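Local coordinates for member of s1p family of ribosomal proteins (PDB 5YH1), which is the manganese-binding DHH domain of a larger archaeal protein that probably acts as a RecJ-like exonuclease on nucleic acid, at residues 47-50 with 51-55; 209-212 with 213-216; 295-298 with 299-303. All coordinates share one frame; numbering follows the deposited sequence.

Contact 1 of 3, residues 47-50 with 51-55; sequences MIRR and AIFEG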
loop_
_atom_site.group_PDB
_atom_site.type_symbol
_atom_site.label_atom_id
_atom_site.label_comp_id
_atom_site.label_asym_id
_atom_site.label_seq_id
_atom_site.Cartn_x
_atom_site.Cartn_y
_atom_site.Cartn_z
HETATM N N MSE A 47 -0.962 -31.205 16.484
HETATM C CA MSE A 47 -1.063 -30.819 15.069
HETATM C C MSE A 47 0.108 -29.978 14.633
HETATM O O MSE A 47 0.646 -30.172 13.545
HETATM C CB MSE A 47 -2.380 -30.099 14.817
HETATM C CG MSE A 47 -3.507 -31.123 14.746
HETATM SE SE MSE A 47 -5.239 -30.212 14.588
HETATM C CE MSE A 47 -5.042 -29.733 12.679
ATOM N N ILE A 48 0.540 -29.052 15.481
ATOM C CA ILE A 48 1.654 -28.178 15.131
ATOM C C ILE A 48 2.951 -28.985 15.043
ATOM O O ILE A 48 3.687 -28.878 14.051
ATOM C CB ILE A 48 1.744 -26.967 16.088
ATOM C CG1 ILE A 48 0.574 -26.019 15.805
ATOM C CG2 ILE A 48 3.055 -26.218 15.927
ATOM C CD1 ILE A 48 0.306 -24.998 16.885
ATOM N N ARG A 49 3.206 -29.818 16.050
ATOM C CA ARG A 49 4.409 -30.662 16.070
ATOM C C ARG A 49 4.449 -31.615 14.870
ATOM O O ARG A 49 5.504 -31.853 14.296
ATOM C CB ARG A 49 4.489 -31.469 17.377
ATOM C CG ARG A 49 4.848 -30.657 18.615
ATOM C CD ARG A 49 4.578 -31.452 19.890
ATOM N NE ARG A 49 5.307 -32.727 19.902
ATOM C CZ ARG A 49 6.606 -32.855 20.166
ATOM N NH1 ARG A 49 7.353 -31.808 20.465
ATOM N NH2 ARG A 49 7.166 -34.047 20.136
ATOM N N ARG A 50 3.297 -32.153 14.491
ATOM C CA ARG A 50 3.235 -33.091 13.373
ATOM C C ARG A 50 3.597 -32.411 12.051
ATOM O O ARG A 50 4.397 -32.946 11.271
ATOM C CB ARG A 50 1.855 -33.743 13.279
ATOM C CG ARG A 50 1.889 -35.056 12.522
ATOM C CD ARG A 50 0.515 -35.694 12.390
ATOM N NE ARG A 50 0.634 -37.074 11.909
ATOM C CZ ARG A 50 0.927 -37.425 10.653
ATOM N NH1 ARG A 50 1.133 -36.498 9.716
ATOM N NH2 ARG A 50 1.017 -38.717 10.328
ATOM N N ALA A 51 3.024 -31.231 11.813
ATOM C CA ALA A 51 3.394 -30.419 10.654
ATOM C C ALA A 51 4.903 -30.193 10.598
ATOM O O ALA A 51 5.518 -30.356 9.546
ATOM C CB ALA A 51 2.662 -29.089 10.676
ATOM N N ILE A 52 5.498 -29.851 11.741
ATOM C CA ILE A 52 6.941 -29.618 11.826
ATOM C C ILE A 52 7.741 -30.861 11.456
ATOM O O ILE A 52 8.713 -30.788 10.697
ATOM C CB ILE A 52 7.370 -29.186 13.247
ATOM C CG1 ILE A 52 6.807 -27.805 13.590
ATOM C CG2 ILE A 52 8.894 -29.165 13.372
ATOM C CD1 ILE A 52 6.906 -27.464 15.061
ATOM N N PHE A 53 7.350 -31.998 12.011
ATOM C CA PHE A 53 8.113 -33.221 11.818
ATOM C C PHE A 53 7.978 -33.770 10.392
ATOM O O PHE A 53 8.888 -34.426 9.907
ATOM C CB PHE A 53 7.736 -34.282 12.866
ATOM C CG PHE A 53 8.108 -33.911 14.284
ATOM C CD1 PHE A 53 9.311 -33.279 14.576
ATOM C CD2 PHE A 53 7.267 -34.233 15.337
ATOM C CE1 PHE A 53 9.646 -32.950 15.881
ATOM C CE2 PHE A 53 7.601 -33.910 16.645
ATOM C CZ PHE A 53 8.791 -33.270 16.917
ATOM N N GLU A 54 6.864 -33.493 9.717
ATOM C CA GLU A 54 6.713 -33.921 8.329
ATOM C C GLU A 54 7.271 -32.910 7.329
ATOM O O GLU A 54 7.243 -33.151 6.137
ATOM C CB GLU A 54 5.259 -34.273 8.003
ATOM C CG GLU A 54 4.309 -33.104 7.896
ATOM C CD GLU A 54 2.879 -33.541 7.646
ATOM O OE1 GLU A 54 1.952 -32.890 8.158
ATOM O OE2 GLU A 54 2.666 -34.529 6.926
ATOM N N GLY A 55 7.798 -31.791 7.807
ATOM C CA GLY A 55 8.357 -30.772 6.918
ATOM C C GLY A 55 7.298 -29.963 6.198
ATOM O O GLY A 55 7.556 -29.394 5.141
#

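Contact 2 of 3, residues 209-212 with 213-216; sequences YINP and EVED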
loop_
_atom_site.group_PDB
_atom_site.type_symbol
_atom_site.label_atom_id
_atom_site.label_comp_id
_atom_site.label_asym_id
_atom_site.label_seq_id
_atom_site.Cartn_x
_atom_site.Cartn_y
_atom_site.Cartn_z
ATOM N N TYR A 209 3.689 -27.085 25.406
ATOM C CA TYR A 209 3.396 -28.431 24.915
ATOM C C TYR A 209 4.083 -28.730 23.580
ATOM O O TYR A 209 4.509 -29.859 23.338
ATOM C CB TYR A 209 1.893 -28.662 24.801
ATOM C CG TYR A 209 1.224 -28.876 26.140
ATOM C CD1 TYR A 209 0.918 -27.801 26.959
ATOM C CD2 TYR A 209 0.902 -30.152 26.593
ATOM C CE1 TYR A 209 0.298 -27.974 28.179
ATOM C CE2 TYR A 209 0.281 -30.335 27.819
ATOM C CZ TYR A 209 -0.009 -29.238 28.612
ATOM O OH TYR A 209 -0.619 -29.391 29.838
ATOM N N ILE A 210 4.203 -27.723 22.715
ATOM C CA ILE A 210 4.906 -27.906 21.452
ATOM C C ILE A 210 6.371 -28.206 21.714
ATOM O O ILE A 210 6.926 -29.125 21.119
ATOM C CB ILE A 210 4.781 -26.667 20.530
ATOM C CG1 ILE A 210 3.348 -26.544 20.016
ATOM C CG2 ILE A 210 5.743 -26.766 19.352
ATOM C CD1 ILE A 210 3.000 -25.170 19.493
ATOM N N ASN A 211 6.994 -27.423 22.594
ATOM C CA ASN A 211 8.426 -27.539 22.845
ATOM C C ASN A 211 8.777 -27.184 24.297
ATOM O O ASN A 211 9.114 -26.039 24.597
ATOM C CB ASN A 211 9.205 -26.651 21.864
ATOM C CG ASN A 211 10.700 -26.868 21.939
ATOM O OD1 ASN A 211 11.185 -27.657 22.745
ATOM N ND2 ASN A 211 11.440 -26.168 21.099
ATOM N N PRO A 212 8.715 -28.174 25.205
ATOM C CA PRO A 212 8.981 -27.888 26.623
ATOM C C PRO A 212 10.310 -27.182 26.919
ATOM O O PRO A 212 10.406 -26.493 27.920
ATOM C CB PRO A 212 8.919 -29.277 27.275
ATOM C CG PRO A 212 7.989 -30.052 26.404
ATOM C CD PRO A 212 8.274 -29.568 25.002
ATOM N N GLU A 213 11.309 -27.320 26.051
ATOM C CA GLU A 213 12.606 -26.678 26.272
ATOM C C GLU A 213 12.594 -25.149 26.284
ATOM O O GLU A 213 13.526 -24.549 26.807
ATOM C CB GLU A 213 13.646 -27.143 25.242
ATOM C CG GLU A 213 14.517 -28.301 25.699
ATOM C CD GLU A 213 14.001 -29.652 25.237
ATOM O OE1 GLU A 213 14.652 -30.253 24.350
ATOM O OE2 GLU A 213 12.949 -30.109 25.751
ATOM N N VAL A 214 11.580 -24.507 25.704
ATOM C CA VAL A 214 11.572 -23.035 25.651
ATOM C C VAL A 214 10.847 -22.390 26.833
ATOM O O VAL A 214 10.737 -21.166 26.897
ATOM C CB VAL A 214 11.010 -22.490 24.310
ATOM C CG1 VAL A 214 11.796 -23.066 23.142
ATOM C CG2 VAL A 214 9.520 -22.765 24.159
ATOM N N GLU A 215 10.370 -23.215 27.770
ATOM C CA GLU A 215 9.598 -22.743 28.920
ATOM C C GLU A 215 10.237 -21.556 29.640
ATOM O O GLU A 215 9.578 -20.539 29.878
ATOM C CB GLU A 215 9.348 -23.890 29.921
ATOM C CG GLU A 215 8.708 -23.420 31.221
ATOM C CD GLU A 215 8.248 -24.545 32.129
ATOM O OE1 GLU A 215 7.219 -25.188 31.850
ATOM O OE2 GLU A 215 8.897 -24.756 33.160
ATOM N N ASP A 216 11.509 -21.680 29.992
ATOM C CA ASP A 216 12.164 -20.650 30.803
ATOM C C ASP A 216 12.309 -19.342 30.026
ATOM O O ASP A 216 12.229 -18.262 30.599
ATOM C CB ASP A 216 13.526 -21.131 31.310
ATOM C CG ASP A 216 13.414 -22.167 32.438
ATOM O OD1 ASP A 216 12.325 -22.362 33.025
ATOM O OD2 ASP A 216 14.440 -22.791 32.749
HETATM O O HOH W 1 11.468 -30.409 22.680
#

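Contact 3 of 3, residues 295-298 with 299-303; sequences GIYP and EVKEK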
loop_
_atom_site.group_PDB
_atom_site.type_symbol
_atom_site.label_atom_id
_atom_site.label_comp_id
_atom_site.label_asym_id
_atom_site.label_seq_id
_atom_site.Cartn_x
_atom_site.Cartn_y
_atom_site.Cartn_z
ATOM N N GLY A 295 14.378 4.091 25.209
ATOM C CA GLY A 295 14.396 5.055 24.117
ATOM C C GLY A 295 13.005 5.417 23.620
ATOM O O GLY A 295 12.718 6.585 23.345
ATOM N N ILE A 296 12.131 4.416 23.508
ATOM C CA ILE A 296 10.844 4.592 22.833
ATOM C C ILE A 296 9.750 5.058 23.791
ATOM O O ILE A 296 8.957 5.934 23.444
ATOM C CB ILE A 296 10.416 3.293 22.092
ATOM C CG1 ILE A 296 11.429 2.962 20.988
ATOM C CG2 ILE A 296 9.014 3.429 21.508
ATOM C CD1 ILE A 296 11.348 1.545 20.463
ATOM N N TYR A 297 9.695 4.490 24.995
ATOM C CA TYR A 297 8.563 4.773 25.883
ATOM C C TYR A 297 8.324 6.266 26.186
ATOM O O TYR A 297 7.187 6.714 26.131
ATOM C CB TYR A 297 8.609 3.957 27.191
ATOM C CG TYR A 297 7.427 4.317 28.042
ATOM C CD1 TYR A 297 6.162 3.806 27.759
ATOM C CD2 TYR A 297 7.544 5.253 29.067
ATOM C CE1 TYR A 297 5.059 4.183 28.505
ATOM C CE2 TYR A 297 6.449 5.631 29.820
ATOM C CZ TYR A 297 5.215 5.094 29.542
ATOM O OH TYR A 297 4.135 5.480 30.294
ATOM N N PRO A 298 9.388 7.046 26.495
ATOM C CA PRO A 298 9.179 8.494 26.735
ATOM C C PRO A 298 8.519 9.218 25.553
ATOM O O PRO A 298 7.658 10.070 25.724
ATOM C CB PRO A 298 10.604 9.025 26.961
ATOM C CG PRO A 298 11.374 7.838 27.452
ATOM C CD PRO A 298 10.795 6.657 26.708
ATOM N N GLU A 299 8.929 8.845 24.361
ATOM C CA GLU A 299 8.362 9.366 23.123
ATOM C C GLU A 299 6.881 9.010 23.029
ATOM O O GLU A 299 6.056 9.857 22.712
ATOM C CB GLU A 299 9.197 8.791 21.972
ATOM C CG GLU A 299 8.662 8.855 20.562
ATOM C CD GLU A 299 9.609 8.148 19.597
ATOM O OE1 GLU A 299 10.843 8.101 19.871
ATOM O OE2 GLU A 299 9.121 7.610 18.582
ATOM N N VAL A 300 6.538 7.769 23.360
ATOM C CA VAL A 300 5.140 7.332 23.358
ATOM C C VAL A 300 4.318 8.099 24.388
ATOM O O VAL A 300 3.210 8.554 24.099
ATOM C CB VAL A 300 5.017 5.819 23.645
ATOM C CG1 VAL A 300 3.555 5.394 23.688
ATOM C CG2 VAL A 300 5.770 5.022 22.594
ATOM N N LYS A 301 4.870 8.234 25.590
ATOM C CA LYS A 301 4.198 8.939 26.661
ATOM C C LYS A 301 3.955 10.388 26.297
ATOM O O LYS A 301 2.893 10.934 26.588
ATOM C CB LYS A 301 5.031 8.865 27.944
ATOM C CG LYS A 301 4.425 9.605 29.118
ATOM C CD LYS A 301 5.362 9.574 30.315
ATOM C CE LYS A 301 4.627 9.976 31.582
ATOM N NZ LYS A 301 5.563 10.428 32.643
ATOM N N GLU A 302 4.948 11.024 25.689
ATOM C CA GLU A 302 4.815 12.424 25.316
ATOM C C GLU A 302 3.741 12.622 24.243
ATOM O O GLU A 302 2.961 13.572 24.319
ATOM C CB GLU A 302 6.152 12.993 24.839
ATOM C CG GLU A 302 6.122 14.500 24.613
ATOM C CD GLU A 302 7.456 15.043 24.142
ATOM O OE1 GLU A 302 8.022 14.501 23.166
ATOM O OE2 GLU A 302 7.945 16.017 24.747
ATOM N N LYS A 303 3.687 11.734 23.252
ATOM C CA LYS A 303 2.627 11.814 22.237
ATOM C C LYS A 303 1.243 11.706 22.853
ATOM O O LYS A 303 0.346 12.469 22.509
ATOM C CB LYS A 303 2.757 10.709 21.201
ATOM C CG LYS A 303 3.895 10.890 20.226
ATOM C CD LYS A 303 3.873 9.754 19.220
ATOM C CE LYS A 303 5.098 9.794 18.338
ATOM N NZ LYS A 303 4.986 8.849 17.193
#

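Contact 1 of 3, residues 47-50 with 51-55
Met47 O accepts the amide of Ala51 at 3.1 Å, the first of four consecutive i to i+4 bonds that carry helix 32-53 to its C-terminus. Next, Ile48 O takes Ile52 N, and CG2 of Ile48 meets CD1 of Ile52 at 4.1 Å on the face that packs against helix 66-86. Arg49 bends at chi3 (57°) and lies alongside Phe53: the ring presents its edge, with CE2 3.5 Å from NH2 over one guanidinium face, and the two planes stand 84° apart. The guanidinium N-H groups are used on the carbonyls of Arg19, Ala20 and Ile210. Replacing Phe53 with an alanine would probably uncover that guanidinium face and leave Arg19, which makes a cation-pi contact with the phenyl ring, without that partner. Arg50 runs out extended, and its NH1 reaches Glu54 OE2 in a long salt bridge of 3.7 Å; its NE and NH2 are engaged by Asp17 and Glu13 of helix 2-20, Asp17 being the stronger partner, while Glu54 pairs with Arg56. Gly55, at phi 75°, closes a Schellman motif. The chemistry implies a helix end with its apolar side buried and its arginines, engaged more strongly outside this turn, tied to helix 2-20.

Contact 2 of 3, residues 209-212 with 213-216
Asn211 O receives the amide of Val214 at 3.1 Å, and this i to i+3 bond sets up the short 3-10 turn that links helix 199-210 to helix 215-218 in the DHH domain. The N-H points almost straight at the oxygen (175°), although the donor sits well above the carbonyl plane. Glu215 N repeats the spacing with Pro212 O at 3.3 Å, again from above the plane, so the turn is held by two successive bonds of the same kind.

The side chain of Asn211 adds a second layer. With CG anti to the backbone N (chi1 -172°), its amide lies beside the turn: OD1 accepts a weak bond from Glu213 N at 3.3 Å, closing an Asx turn, while ND2 is 3.7 Å from Val214 CG1, the two side chains crossing at about a right angle. CG2 of Val214 rests 3.3 Å from Asn211 O, the oxygen that its own backbone amide engages. The two ends of the Asn211 amide therefore contact different residues of the turn.

Further out, the amide is oriented from helix 66-86. Its ND2 donates to the carbonyl of Ala78, a bond that fixes which end of the amide is nitrogen and leaves OD1 facing Glu213; Val214 also packs on Ala78. Glu215 directs its carboxylate back to Arg208 in a salt bridge, joining the start of the new helix to the last turn of the old one. The same Asn211 oxygen also takes a bond from a water, 2.8 Å from OD1 and roughly at right angles to the direction of Glu213 N; the water donates weakly to Glu213 OE2 at 3.4 Å as well.

Contact 3 of 3, residues 295-298 with 299-303
Regular i to i+4 bonding runs through this part of helix 286-311, with Val300 N on Ile296 O at 3.0 Å, Lys301 N on Tyr297 O at 2.8 Å and Glu302 N on Pro298 O at 2.9 Å, yet the helix is kinked at Pro298, whose nitrogen has no hydrogen to give to the turn before. Two side-chain pairs meet one turn apart. On the buried side, Ile296 CG2 meets Val300 CG2 at 3.8 Å, methyl against methyl; these two residues pack on Glu263 and His262 of helix 250-267. Tyr297 holds CG anti to the backbone N (chi1 179°), which swings the ring along the helix to Lys301, whose CB approaches it obliquely, 4.0 Å from CE2, with CD at 4.1 Å from the same ring atom. It is the aliphatic part of the lysine that is touched, the amine continuing beyond the ring on an extended chain. Glu299, for its part, sets CB 3.2 Å from the main-chain Ile296 O and sends its carboxylate outward. There OE2 forms a salt bridge with Arg150 of the second subunit and also bonds a glycerol, probably from the crystallisation liquor, that Lys303 NZ grips as well. The chemistry therefore divides the turn: carbon contacts and main-chain bonds serve within it, whereas the carboxylate of Glu299 is turned to partners outside it, among them Arg150 of the second subunit.

How the contacts relate
Contacts 1 and 2 are neighbours in space, with centres about 16 Å apart, although some 150 residues of chain separate them. They touch directly: Arg49 NH1 probably donates to Ile210 O at 2.8 Å, and Ile48 CG2 packs on Ile210 CD1 at 3.7 Å, so the end of helix 32-53 is joined to the end of helix 199-210. Both also lean on helix 66-86. Contact 3 stands apart, its centre about 41 Å from that of contact 1 and about 34 Å from that of contact 2, and it faces the second subunit. None of the three lies at the manganese site formed by Asp67, Asp137, His163 and Asp229.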